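PDB 5LQ7: virulence protein vsdE from Salmonella enterica, which acts as a cysteine hydrolase of the papain-like peptidase clan CA, an effector that suppresses host immune responses and influences bacterial virulence. Local coordinates for residues 29-34 against 104-109; 39-44 against 92-97; 63-68 against 184-189. The protein carries 5 engineered substitutions. One frame throughout, in Å; residues are numbered along the deposited sequence.

Interaction 1. Residues 29-34 against 104-109; sequences SNEVKR and VGLDSA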
loop_
_atom_site.group_PDB
_atom_site.type_symbol
_atom_site.label_atom_id
_atom_site.label_comp_id
_atom_site.label_asym_id
_atom_site.label_seq_id
_atom_site.Cartn_x
_atom_site.Cartn_y
_atom_site.Cartn_z
ATOM N N SER A 29 -17.243 0.803 13.615
ATOM C CA SER A 29 -16.602 1.699 14.536
ATOM C C SER A 29 -15.334 1.083 15.139
ATOM O O SER A 29 -14.379 1.818 15.391
ATOM C CB SER A 29 -17.573 2.143 15.633
ATOM O OG SER A 29 -17.764 1.066 16.502
ATOM N N ASN A 30 -15.320 -0.251 15.350
ATOM C CA ASN A 30 -14.138 -0.919 15.849
ATOM C C ASN A 30 -12.996 -0.839 14.864
ATOM O O ASN A 30 -11.866 -0.531 15.286
ATOM C CB ASN A 30 -14.410 -2.389 16.179
ATOM C CG ASN A 30 -15.125 -2.573 17.501
ATOM O OD1 ASN A 30 -15.123 -1.692 18.362
ATOM N ND2 ASN A 30 -15.738 -3.737 17.677
ATOM N N GLU A 31 -13.268 -1.131 13.580
ATOM C CA GLU A 31 -12.263 -0.979 12.526
ATOM C C GLU A 31 -11.712 0.449 12.463
ATOM O O GLU A 31 -10.516 0.655 12.331
ATOM C CB GLU A 31 -12.817 -1.360 11.157
ATOM C CG GLU A 31 -13.116 -2.832 10.914
ATOM C CD GLU A 31 -12.974 -3.252 9.430
ATOM O OE1 GLU A 31 -12.279 -2.566 8.623
ATOM O OE2 GLU A 31 -13.486 -4.317 9.061
ATOM N N VAL A 32 -12.587 1.448 12.544
ATOM C CA VAL A 32 -12.145 2.815 12.443
ATOM C C VAL A 32 -11.306 3.193 13.652
ATOM O O VAL A 32 -10.325 3.942 13.512
ATOM C CB VAL A 32 -13.337 3.771 12.233
ATOM C CG1 VAL A 32 -12.900 5.207 12.282
ATOM C CG2 VAL A 32 -13.995 3.452 10.878
ATOM N N LYS A 33 -11.664 2.661 14.836
ATOM C CA LYS A 33 -10.881 2.931 16.044
ATOM C C LYS A 33 -9.504 2.318 15.962
ATOM O O LYS A 33 -8.523 2.918 16.412
ATOM C CB LYS A 33 -11.590 2.409 17.306
ATOM C CG LYS A 33 -12.809 3.257 17.647
ATOM C CD LYS A 33 -13.422 2.939 19.002
ATOM C CE LYS A 33 -14.600 3.864 19.323
ATOM N NZ LYS A 33 -14.579 5.172 18.581
ATOM N N ARG A 34 -9.424 1.157 15.337
ATOM C CA ARG A 34 -8.147 0.503 15.119
ATOM C C ARG A 34 -7.259 1.338 14.204
ATOM O O ARG A 34 -6.045 1.502 14.444
ATOM C CB ARG A 34 -8.318 -0.917 14.576
ATOM C CG ARG A 34 -8.665 -1.917 15.669
ATOM C CD ARG A 34 -8.454 -3.388 15.218
ATOM N NE ARG A 34 -9.563 -3.833 14.390
ATOM C CZ ARG A 34 -10.675 -4.413 14.823
ATOM N NH1 ARG A 34 -10.841 -4.696 16.116
ATOM N NH2 ARG A 34 -11.620 -4.730 13.939
ATOM N N VAL A 104 -6.737 -9.936 10.648
ATOM C CA VAL A 104 -8.177 -9.711 10.766
ATOM C C VAL A 104 -8.522 -8.349 11.342
ATOM O O VAL A 104 -7.753 -7.749 12.064
ATOM C CB VAL A 104 -8.877 -10.839 11.558
ATOM C CG1 VAL A 104 -8.639 -12.186 10.869
ATOM C CG2 VAL A 104 -8.430 -10.842 12.996
ATOM N N GLY A 105 -9.705 -7.878 10.979
ATOM C CA GLY A 105 -10.267 -6.666 11.533
ATOM C C GLY A 105 -10.004 -5.412 10.739
ATOM O O GLY A 105 -10.330 -4.323 11.264
ATOM N N LEU A 106 -9.360 -5.501 9.565
ATOM C CA LEU A 106 -9.218 -4.288 8.662
ATOM C C LEU A 106 -9.597 -4.579 7.226
ATOM O O LEU A 106 -8.965 -5.371 6.552
ATOM C CB LEU A 106 -7.819 -3.688 8.670
ATOM C CG LEU A 106 -7.391 -2.903 9.896
ATOM C CD1 LEU A 106 -6.031 -2.229 9.602
ATOM C CD2 LEU A 106 -8.407 -1.872 10.317
ATOM N N ASP A 107 -10.627 -3.899 6.746
ATOM C CA ASP A 107 -11.148 -4.086 5.389
ATOM C C ASP A 107 -10.583 -2.949 4.526
ATOM O O ASP A 107 -10.585 -1.782 4.944
ATOM C CB ASP A 107 -12.676 -4.043 5.467
ATOM C CG ASP A 107 -13.371 -3.800 4.123
ATOM O OD1 ASP A 107 -12.955 -4.315 3.069
ATOM O OD2 ASP A 107 -14.395 -3.096 4.153
ATOM N N SER A 108 -10.166 -3.287 3.327
ATOM C CA SER A 108 -9.637 -2.299 2.392
ATOM C C SER A 108 -10.679 -1.227 2.064
ATOM O O SER A 108 -10.298 -0.089 1.764
ATOM C CB SER A 108 -9.115 -2.898 1.079
ATOM O OG SER A 108 -10.180 -3.450 0.345
ATOM N N ALA A 109 -11.960 -1.586 2.050
ATOM C CA ALA A 109 -12.979 -0.576 1.734
ATOM C C ALA A 109 -13.018 0.522 2.787
ATOM O O ALA A 109 -13.061 1.720 2.468
ATOM C CB ALA A 109 -14.337 -1.214 1.564
#
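R34 and E31, one helical turn apart on helix 29-38, both reach across to the backbone of 104-107. R34 does so side-on: two of its nitrogens converge on the single carbonyl oxygen of G105. R34 NH2 is 3.0 Å from G105 O. R34 NE donates to G105 O as well, over a longer 3.3 Å. That oxygen sits at the edge of the guanidinium, close to its plane. Only NH2 uses a lone pair in the carbonyl plane; NE comes from above it. The arginine chain is extended at chi2, then bends at chi3 (-79°), which swings the guanidinium back along its own helix until N30 O stands over one face. G105 has a positive phi and no side chain, and the guanidinium takes advantage: R34 NH2 lies 3.4 Å from G105 CA.

E31 carries the other half of the joint. Its CG is anti to the carbonyl carbon and the chain runs straight out. E31 CG passes 3.2 Å from G105 O, and E31 OE1 accepts from D107 N at 2.8 Å. The bond arrives on the syn side, 31° out of the carboxylate plane. D107 is the N-cap of helix 108-116, D107 OD1 taking A109 N at 3.1 Å, so the contact ties the side of helix 29-38 to the turn that starts helix 108-116. The two carboxylates are turned 89° to each other and stay apart, E31 OE1 being 5.0 Å from D107 OD2. L106 CD2 lies 3.9 Å from E31 O, and the same leucine packs on L78 of helix 76-89.

Interaction 2. Residues 39-44 against 92-97; sequences LSIESK and DILSSK. Engineered in segment 39-44: S40 (natural residue Cys).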
loop_
_atom_site.group_PDB
_atom_site.type_symbol
_atom_site.label_atom_id
_atom_site.label_comp_id
_atom_site.label_asym_id
_atom_site.label_seq_id
_atom_site.Cartn_x
_atom_site.Cartn_y
_atom_site.Cartn_z
ATOM N N LEU A 39 -2.686 5.083 13.309
ATOM C CA LEU A 39 -2.233 6.032 12.324
ATOM C C LEU A 39 -1.591 7.249 12.938
ATOM O O LEU A 39 -2.154 7.817 13.867
ATOM C CB LEU A 39 -3.440 6.437 11.469
ATOM C CG LEU A 39 -3.196 7.269 10.226
ATOM C CD1 LEU A 39 -2.496 6.421 9.202
ATOM C CD2 LEU A 39 -4.500 7.742 9.654
ATOM N N SER A 40 -0.425 7.651 12.425
ATOM C CA SER A 40 0.170 8.968 12.723
ATOM C C SER A 40 0.180 9.830 11.464
ATOM O O SER A 40 0.446 9.345 10.349
ATOM C CB SER A 40 1.615 8.818 13.212
ATOM O OG SER A 40 1.623 8.236 14.495
ATOM N N ILE A 41 -0.114 11.113 11.632
ATOM C CA ILE A 41 -0.117 12.089 10.562
ATOM C C ILE A 41 0.942 13.140 10.857
ATOM O O ILE A 41 0.813 13.905 11.821
ATOM C CB ILE A 41 -1.502 12.732 10.457
ATOM C CG1 ILE A 41 -2.570 11.663 10.200
ATOM C CG2 ILE A 41 -1.539 13.818 9.387
ATOM C CD1 ILE A 41 -3.995 12.179 10.108
ATOM N N GLU A 42 1.995 13.168 10.069
ATOM C CA GLU A 42 3.005 14.227 10.162
ATOM C C GLU A 42 2.689 15.281 9.101
ATOM O O GLU A 42 2.730 14.996 7.918
ATOM C CB GLU A 42 4.380 13.650 9.977
ATOM C CG GLU A 42 5.522 14.589 10.284
ATOM C CD GLU A 42 6.691 13.888 10.935
ATOM O OE1 GLU A 42 7.102 12.785 10.455
ATOM O OE2 GLU A 42 7.197 14.446 11.942
ATOM N N SER A 43 2.338 16.485 9.544
ATOM C CA SER A 43 1.920 17.583 8.637
ATOM C C SER A 43 2.923 18.742 8.483
ATOM O O SER A 43 2.708 19.612 7.645
ATOM C CB SER A 43 0.546 18.152 9.068
ATOM O OG SER A 43 0.290 17.935 10.454
ATOM N N LYS A 44 3.991 18.753 9.279
ATOM C CA LYS A 44 5.023 19.779 9.168
ATOM C C LYS A 44 5.563 19.891 7.740
ATOM O O LYS A 44 5.891 18.877 7.109
ATOM C CB LYS A 44 6.185 19.481 10.134
ATOM C CG LYS A 44 7.115 20.668 10.405
ATOM C CD LYS A 44 6.413 22.049 10.311
ATOM C CE LYS A 44 7.357 23.235 10.510
ATOM N NZ LYS A 44 8.454 23.259 9.485
ATOM N N ASP A 92 6.404 12.037 3.303
ATOM C CA ASP A 92 6.231 11.114 4.419
ATOM C C ASP A 92 5.218 11.720 5.370
ATOM O O ASP A 92 5.584 12.451 6.266
ATOM C CB ASP A 92 7.569 10.861 5.108
ATOM C CG ASP A 92 8.542 10.019 4.277
ATOM O OD1 ASP A 92 8.100 9.168 3.496
ATOM O OD2 ASP A 92 9.775 10.174 4.440
ATOM N N ILE A 93 3.936 11.441 5.143
ATOM C CA ILE A 93 2.850 11.999 5.959
ATOM C C ILE A 93 2.263 10.953 6.907
ATOM O O ILE A 93 2.233 11.164 8.103
ATOM C CB ILE A 93 1.760 12.612 5.094
ATOM C CG1 ILE A 93 2.365 13.728 4.226
ATOM C CG2 ILE A 93 0.585 13.094 5.943
ATOM C CD1 ILE A 93 1.426 14.314 3.236
ATOM N N LEU A 94 1.741 9.875 6.335
ATOM C CA LEU A 94 1.098 8.799 7.124
ATOM C C LEU A 94 2.049 7.673 7.504
ATOM O O LEU A 94 2.936 7.265 6.739
ATOM C CB LEU A 94 -0.049 8.229 6.298
ATOM C CG LEU A 94 -1.131 9.166 5.805
ATOM C CD1 LEU A 94 -2.225 8.395 5.047
ATOM C CD2 LEU A 94 -1.731 9.938 6.965
ATOM N N SER A 95 1.896 7.168 8.718
ATOM C CA SER A 95 2.639 6.019 9.140
ATOM C C SER A 95 1.778 5.249 10.129
ATOM O O SER A 95 0.758 5.773 10.618
ATOM C CB SER A 95 3.972 6.399 9.765
ATOM O OG SER A 95 3.772 7.203 10.901
ATOM N N SER A 96 2.165 4.008 10.365
ATOM C CA SER A 96 1.407 3.130 11.262
ATOM C C SER A 96 2.269 2.572 12.395
ATOM O O SER A 96 3.369 2.138 12.187
ATOM C CB SER A 96 0.789 1.977 10.484
ATOM O OG SER A 96 0.240 1.034 11.414
ATOM N N LYS A 97 1.681 2.570 13.595
ATOM C CA LYS A 97 2.306 1.896 14.819
ATOM C C LYS A 97 1.350 0.839 15.306
ATOM O O LYS A 97 1.326 0.490 16.489
ATOM C CB LYS A 97 2.588 2.962 15.882
ATOM C CG LYS A 97 1.381 3.831 16.175
ATOM C CD LYS A 97 1.628 4.878 17.248
ATOM C CE LYS A 97 0.344 5.619 17.606
ATOM N NZ LYS A 97 -0.315 6.230 16.392
HETATM O O HOH W 1 3.382 6.086 13.505
#
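The flat groups joining S40 to S95 are peptide units, linked N-H to C=O in both directions. S95 N donates to S40 O at 3.1 Å, and S40 N donates to S95 O at 2.9 Å. A third bond, E42 N to I93 O at 2.8 Å, is nearly straight. Between them these make a small two-stranded antiparallel sheet, with S40 and S95 as the hydrogen-bonded pair flanked by L39–S96 and I41–L94 as non-hydrogen-bonded ones. CA-H...O contacts accompany the bonds, L94 CA lying 3.3 Å from S40 O.

One face of this ribbon carries L39, I41, L94 and the serine S96, the first three forming an apolar cluster. I41 and L94 run side by side in the same direction, touching through I41 CG1 and L94 CD2 (3.8 Å). L39 has CG anti to its backbone nitrogen (chi1 -171°), which lays CD1 against L94 CB. Helices 12-19, 76-89 and 108-116 pack on this cluster, with I115 touching both leucines.

The other face carries S40 and S95. S40, an engineered residue that is cysteine in the natural protein, and S95 share a water, 2.9 Å from S40 OG and from S95 OG, while S40 CB rests beside S95 OG. Two residues flanking the strands add polar ends. K97 runs extended and then bends at chi4 (-55°), placing K97 NZ within a weak bond of S40 OG (3.4 Å); its stronger partner is D37 O. E42 sends its carboxylate to Y64 OH.

The lysine ammonium therefore sits by the carbonyl-rich C-terminal end of helix 29-38, where its positive charge probably offsets the negative end of the helix dipole.

Interaction 3. Residues 63-68 against 184-189; sequences RYVNNT and IDSWKT. With NA (sodium ion), chain D.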
loop_
_atom_site.group_PDB
_atom_site.type_symbol
_atom_site.label_atom_id
_atom_site.label_comp_id
_atom_site.label_asym_id
_atom_site.label_seq_id
_atom_site.Cartn_x
_atom_site.Cartn_y
_atom_site.Cartn_z
ATOM N N ARG A 63 10.178 2.425 4.585
ATOM C CA ARG A 63 10.652 2.376 5.968
ATOM C C ARG A 63 9.871 3.318 6.857
ATOM O O ARG A 63 9.544 2.994 7.993
ATOM C CB ARG A 63 12.145 2.684 6.051
ATOM C CG ARG A 63 13.017 1.521 5.597
ATOM C CD ARG A 63 14.474 1.970 5.400
ATOM N NE ARG A 63 15.301 0.838 4.921
ATOM C CZ ARG A 63 16.562 0.948 4.514
ATOM N NH1 ARG A 63 17.158 2.140 4.479
ATOM N NH2 ARG A 63 17.219 -0.127 4.103
ATOM N N TYR A 64 9.524 4.468 6.329
ATOM C CA TYR A 64 8.774 5.474 7.072
ATOM C C TYR A 64 7.381 4.997 7.492
ATOM O O TYR A 64 6.973 5.197 8.624
ATOM C CB TYR A 64 8.629 6.767 6.254
ATOM C CG TYR A 64 7.875 7.837 7.007
ATOM C CD1 TYR A 64 8.551 8.694 7.897
ATOM C CD2 TYR A 64 6.499 7.981 6.896
ATOM C CE1 TYR A 64 7.863 9.675 8.613
ATOM C CE2 TYR A 64 5.802 8.925 7.641
ATOM C CZ TYR A 64 6.504 9.772 8.494
ATOM O OH TYR A 64 5.819 10.741 9.203
ATOM N N VAL A 65 6.642 4.392 6.577
ATOM C CA VAL A 65 5.265 4.027 6.898
ATOM C C VAL A 65 5.156 2.973 7.979
ATOM O O VAL A 65 4.155 2.875 8.695
ATOM C CB VAL A 65 4.465 3.583 5.632
ATOM C CG1 VAL A 65 4.399 4.685 4.649
ATOM C CG2 VAL A 65 5.000 2.298 5.052
ATOM N N ASN A 66 6.158 2.100 8.051
ATOM C CA ASN A 66 6.100 1.015 8.994
ATOM C C ASN A 66 6.851 1.480 10.242
ATOM O O ASN A 66 8.057 1.354 10.310
ATOM C CB ASN A 66 6.680 -0.277 8.420
ATOM C CG ASN A 66 6.428 -1.488 9.308
ATOM O OD1 ASN A 66 6.165 -1.353 10.512
ATOM N ND2 ASN A 66 6.437 -2.688 8.703
ATOM N N ASN A 67 6.081 1.986 11.193
ATOM C CA ASN A 67 6.632 2.479 12.471
ATOM C C ASN A 67 6.149 1.575 13.591
ATOM O O ASN A 67 5.893 2.041 14.715
ATOM C CB ASN A 67 6.186 3.923 12.682
ATOM C CG ASN A 67 6.914 4.591 13.813
ATOM O OD1 ASN A 67 8.074 4.294 14.083
ATOM N ND2 ASN A 67 6.245 5.486 14.468
ATOM N N THR A 68 5.958 0.301 13.276
ATOM C CA THR A 68 5.408 -0.652 14.249
ATOM C C THR A 68 6.470 -0.905 15.311
ATOM O O THR A 68 7.670 -0.738 15.074
ATOM C CB THR A 68 5.001 -1.991 13.609
ATOM O OG1 THR A 68 6.116 -2.574 12.905
ATOM C CG2 THR A 68 3.834 -1.747 12.619
ATOM N N ILE A 184 6.961 -3.123 -3.866
ATOM C CA ILE A 184 7.296 -2.642 -2.562
ATOM C C ILE A 184 6.392 -3.314 -1.554
ATOM O O ILE A 184 5.199 -3.273 -1.724
ATOM C CB ILE A 184 7.135 -1.141 -2.421
ATOM C CG1 ILE A 184 7.843 -0.345 -3.541
ATOM C CG2 ILE A 184 7.582 -0.672 -1.071
ATOM C CD1 ILE A 184 7.108 0.904 -3.868
ATOM N N ASP A 185 6.951 -3.975 -0.554
ATOM C CA ASP A 185 6.147 -4.621 0.489
ATOM C C ASP A 185 6.664 -4.064 1.843
ATOM O O ASP A 185 7.572 -4.632 2.407
ATOM C CB ASP A 185 6.222 -6.103 0.432
ATOM C CG ASP A 185 5.194 -6.777 1.338
ATOM O OD1 ASP A 185 4.715 -6.124 2.266
ATOM O OD2 ASP A 185 4.840 -7.919 1.052
ATOM N N SER A 186 6.029 -3.016 2.332
ATOM C CA SER A 186 6.434 -2.350 3.536
ATOM C C SER A 186 6.177 -3.226 4.772
ATOM O O SER A 186 6.764 -2.988 5.833
ATOM C CB SER A 186 5.800 -0.995 3.686
ATOM O OG SER A 186 4.402 -1.089 3.887
ATOM N N TRP A 187 5.304 -4.192 4.630
ATOM C CA TRP A 187 5.012 -5.176 5.709
ATOM C C TRP A 187 6.099 -6.212 5.858
ATOM O O TRP A 187 6.400 -6.687 6.970
ATOM C CB TRP A 187 3.663 -5.834 5.431
ATOM C CG TRP A 187 3.267 -6.835 6.432
ATOM C CD1 TRP A 187 2.635 -6.602 7.616
ATOM C CD2 TRP A 187 3.471 -8.237 6.372
ATOM N NE1 TRP A 187 2.426 -7.724 8.269
ATOM C CE2 TRP A 187 2.947 -8.767 7.583
ATOM C CE3 TRP A 187 4.051 -9.092 5.445
ATOM C CZ2 TRP A 187 2.945 -10.134 7.855
ATOM C CZ3 TRP A 187 4.046 -10.521 5.759
ATOM C CH2 TRP A 187 3.502 -10.977 6.915
ATOM N N LYS A 188 6.662 -6.638 4.732
ATOM C CA LYS A 188 7.657 -7.708 4.693
ATOM C C LYS A 188 9.050 -7.109 4.911
ATOM O O LYS A 188 9.816 -6.853 3.965
ATOM C CB LYS A 188 7.586 -8.474 3.376
ATOM C CG LYS A 188 8.485 -9.705 3.179
ATOM C CD LYS A 188 8.057 -10.922 3.915
ATOM C CE LYS A 188 8.833 -12.170 3.473
ATOM N NZ LYS A 188 8.478 -13.412 4.230
ATOM N N THR A 189 9.379 -6.827 6.154
ATOM C CA THR A 189 10.537 -5.983 6.441
ATOM C C THR A 189 11.840 -6.706 6.155
ATOM O O THR A 189 12.891 -6.075 6.008
ATOM C CB THR A 189 10.531 -5.432 7.851
ATOM O OG1 THR A 189 10.402 -6.537 8.767
ATOM C CG2 THR A 189 9.362 -4.494 8.082
HETATM NA NA NA D . 7.546 -4.215 13.842
HETATM O O HOH W 2 5.941 -5.500 9.460
HETATM O O HOH W 3 9.524 -2.973 13.830
HETATM O O HOH W 4 9.069 -6.224 14.361
HETATM O O HOH W 5 7.761 -4.985 11.588
#
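N66 holds its CG anti to the backbone nitrogen (chi1 -171°), and this carries the flat amide across to S186, with its two ends facing different partners. The oxygen end closes an Asx turn following helix 55-65: N66 OD1 accepts from T68 N and, at 2.7 Å, from T68 OG1, both in the plane of the amide carbonyl. The nitrogen end crosses to the loop after strand 180-184, where N66 ND2 donates to S186 O at 2.9 Å along an almost straight path (170°). A water accepts from N66 ND2 and donates to W187 O, adding a second bridge. Both ends are gripped, which should fix the rotation of the amide, since a flip would set OD1 against S186 O. T189 CG2 lies at 3.5 Å from N66 ND2, and V65 CG2 packs against S186 OG at 3.6 Å.

The loop itself is held by D185, whose OD1 takes K188 N. Its OD2 is bonded to H165 NE2, and W187 meets the H165 ring, an arrangement consistent with the His-Asp pair of clan CA cysteine hydrolases. On the other side of N66, T68 OG1 binds a sodium ion at 2.4 Å; Y69 O, Y72 O and three waters complete its shell.

Overall arrangement
Helix 29-38 of interaction 1 runs directly into strand 39-41 of interaction 2; the centres of the two contacts lie 18 Å apart and their nearest atoms about 5 Å. Interactions 2 and 3 touch: S96 N is 2.8 Å from V65 O, so the small sheet is fastened to the segment 63-68, with centres 13 Å apart. Interaction 1 lies at the surface, 19 Å from interaction 3 centre to centre and about 10 Å at the nearest atoms. Interaction 3 contains D185, which with H165 is probably part of the active site, and interaction 2 reaches that region through segment 63-68.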